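Local coordinates for gentamicin resistance protein (Enterococcus gallinarum, PDB 6CTZ) that binds GDP, magnesium and kanamycin, and probably confers gentamicin resistance by transferring a nucleoside triphosphate's terminal phosphate to the 2"-hydroxyl of aminoglycosides, at residues Thr185-His190 against Ser221-Asp226. The protein carries 2 engineered substitutions. Sequence-based numbering, arbitrary orientation.
Sequences TPRLIH and SDPDYD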
loop_
_atom_site.group_PDB
_atom_site.type_symbol
_atom_site.label_atom_id
_atom_site.label_comp_id
_atom_site.label_asym_id
_atom_site.label_seq_id
_atom_site.Cartn_x
_atom_site.Cartn_y
_atom_site.Cartn_z
ATOM N N THR A 185 6.862 12.807 -13.626
ATOM C CA THR A 185 6.224 13.943 -12.967
ATOM C C THR A 185 5.617 13.457 -11.660
ATOM O O THR A 185 4.777 12.550 -11.683
ATOM C CB THR A 185 5.143 14.554 -13.848
ATOM O OG1 THR A 185 5.725 14.990 -15.082
ATOM C CG2 THR A 185 4.505 15.758 -13.154
ATOM N N PRO A 186 6.035 13.982 -10.513
ATOM C CA PRO A 186 5.525 13.466 -9.239
ATOM C C PRO A 186 4.042 13.768 -9.048
ATOM O O PRO A 186 3.508 14.774 -9.532
ATOM C CB PRO A 186 6.376 14.201 -8.196
ATOM C CG PRO A 186 7.576 14.703 -8.934
ATOM C CD PRO A 186 7.107 14.977 -10.324
ATOM N N ARG A 187 3.368 12.862 -8.343
ATOM C CA ARG A 187 1.953 12.998 -8.036
ATOM C C ARG A 187 1.719 12.434 -6.646
ATOM O O ARG A 187 2.533 11.664 -6.132
ATOM C CB ARG A 187 1.096 12.135 -8.974
ATOM C CG ARG A 187 1.329 12.333 -10.446
ATOM C CD ARG A 187 0.737 13.631 -10.923
ATOM N NE ARG A 187 0.957 13.779 -12.356
ATOM C CZ ARG A 187 0.717 14.892 -13.038
ATOM N NH1 ARG A 187 0.231 15.955 -12.415
ATOM N NH2 ARG A 187 0.964 14.939 -14.344
ATOM N N LEU A 188 0.586 12.799 -6.046
ATOM C CA LEU A 188 0.128 12.060 -4.869
ATOM C C LEU A 188 -0.151 10.613 -5.254
ATOM O O LEU A 188 -0.882 10.356 -6.213
ATOM C CB LEU A 188 -1.153 12.676 -4.319
ATOM C CG LEU A 188 -1.758 11.925 -3.117
ATOM C CD1 LEU A 188 -0.823 11.943 -1.916
ATOM C CD2 LEU A 188 -3.115 12.504 -2.755
ATOM N N ILE A 189 0.446 9.669 -4.517
ATOM C CA ILE A 189 0.155 8.246 -4.676
ATOM C C ILE A 189 -0.345 7.681 -3.353
ATOM O O ILE A 189 -0.031 8.190 -2.271
ATOM C CB ILE A 189 1.364 7.427 -5.189
ATOM C CG1 ILE A 189 2.504 7.366 -4.166
ATOM C CG2 ILE A 189 1.873 7.994 -6.505
ATOM C CD1 ILE A 189 3.560 6.330 -4.513
ATOM N N HIS A 190 -1.126 6.597 -3.448
ATOM C CA HIS A 190 -1.543 5.874 -2.248
ATOM C C HIS A 190 -0.341 5.213 -1.578
ATOM O O HIS A 190 -0.190 5.273 -0.349
ATOM C CB HIS A 190 -2.608 4.849 -2.628
ATOM C CG HIS A 190 -3.071 3.984 -1.496
ATOM N ND1 HIS A 190 -2.351 2.904 -1.039
ATOM C CD2 HIS A 190 -4.210 4.021 -0.759
ATOM C CE1 HIS A 190 -3.020 2.315 -0.060
ATOM N NE2 HIS A 190 -4.151 2.974 0.131
ATOM N N SER A 221 5.244 11.062 -5.317
ATOM C CA SER A 221 6.235 10.170 -5.907
ATOM C C SER A 221 5.798 9.798 -7.321
ATOM O O SER A 221 4.961 10.476 -7.928
ATOM C CB SER A 221 6.430 8.936 -5.008
ATOM O OG SER A 221 7.592 8.214 -5.374
ATOM N N ASP A 222 6.362 8.723 -7.840
ATOM C CA ASP A 222 6.083 8.308 -9.204
ATOM C C ASP A 222 4.712 7.644 -9.252
ATOM O O ASP A 222 4.514 6.616 -8.593
ATOM C CB ASP A 222 7.153 7.315 -9.632
ATOM C CG ASP A 222 7.067 6.937 -11.095
ATOM O OD1 ASP A 222 5.998 7.112 -11.732
ATOM O OD2 ASP A 222 8.087 6.440 -11.607
ATOM N N PRO A 223 3.750 8.181 -10.013
ATOM C CA PRO A 223 2.422 7.544 -10.062
ATOM C C PRO A 223 2.460 6.103 -10.534
ATOM O O PRO A 223 1.576 5.313 -10.177
ATOM C CB PRO A 223 1.628 8.452 -11.011
ATOM C CG PRO A 223 2.690 9.133 -11.856
ATOM C CD PRO A 223 3.831 9.353 -10.906
ATOM N N ASP A 224 3.464 5.719 -11.324
ATOM C CA ASP A 224 3.550 4.324 -11.749
ATOM C C ASP A 224 3.784 3.372 -10.585
ATOM O O ASP A 224 3.545 2.163 -10.727
ATOM C CB ASP A 224 4.650 4.161 -12.794
ATOM C CG ASP A 224 4.340 4.888 -14.087
ATOM O OD1 ASP A 224 3.147 5.128 -14.370
ATOM O OD2 ASP A 224 5.288 5.201 -14.838
ATOM N N TYR A 225 4.266 3.873 -9.441
ATOM C CA TYR A 225 4.448 2.985 -8.298
ATOM C C TYR A 225 3.124 2.392 -7.820
ATOM O O TYR A 225 3.107 1.286 -7.265
ATOM C CB TYR A 225 5.174 3.681 -7.136
ATOM C CG TYR A 225 5.568 2.664 -6.105
ATOM C CD1 TYR A 225 6.706 1.886 -6.285
ATOM C CD2 TYR A 225 4.770 2.421 -4.982
ATOM C CE1 TYR A 225 7.063 0.913 -5.371
ATOM C CE2 TYR A 225 5.119 1.443 -4.058
ATOM C CZ TYR A 225 6.273 0.698 -4.258
ATOM O OH TYR A 225 6.630 -0.281 -3.361
ATOM N N ASP A 226 2.005 3.089 -8.039
ATOM C CA ASP A 226 0.732 2.546 -7.570
ATOM C C ASP A 226 0.263 1.354 -8.386
ATOM O O ASP A 226 -0.793 0.795 -8.077
ATOM C CB ASP A 226 -0.348 3.630 -7.485
ATOM C CG ASP A 226 -0.420 4.297 -6.110
ATOM O OD1 ASP A 226 0.242 3.837 -5.145
ATOM O OD2 ASP A 226 -1.180 5.282 -5.998
#
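Arg187 and Ser221 form an antiparallel hydrogen-bonded pair in the C-terminal lobe of this kinase-like aminoglycoside phosphotransferase, where the short strand 187-189 leads into the HGD segment, which corresponds to the catalytic loop of the kinase-like phosphotransferases. Arg187 N donates to Ser221 O (2.9 Å) and Ser221 N to Arg187 O. A CA-H...O contact from Pro186 CA to Ser221 O (3.3 Å) gives that oxygen a second partner. Past Asp222 the chain turns into the 3-10 segment 223-226, opened by an Asx turn in which Asp222 OD1, approached from above its carboxylate plane, accepts Asp224 N; Asp222 OD2 forms a salt bridge with Lys257. Ile189 packs against this turn and the start of the 3-10 segment. Its CG1 lies between the backbone N and the carbonyl carbon (chi1 67°), sending CD1 to Ser221 CB (3.9 Å) and obliquely against Tyr225, whereas CG2 rests on Pro223 CA (3.6 Å) and Asp222 O. Nearer the surface, the Arg187 chain crosses the Pro223 ring, CG to CG 3.8 Å, before bending at chi2 (-74°), with Thr185 CG2 over one face of the guanidinium, offset toward its rim. Ser221 OG is engaged elsewhere, by Thr139 O. The inner end of the contact adjoins the active site: the Tyr225 side chain is about 5 Å from bound kanamycin at the nearest atoms, and His190 lies two residues before Asp192, a magnesium-binding residue of this protein. The His190 imidazole is fixed by bonds at both nitrogens, NE2 to Ile213 O and ND1 with Asp192 N. Asp226 holds the backbone at this bend with both carboxylate oxygens: OD1 accepts Gly191 N, and the syn lone pair of OD2 receives His190 N at 2.9 Å, with an N-H...O angle of 153°.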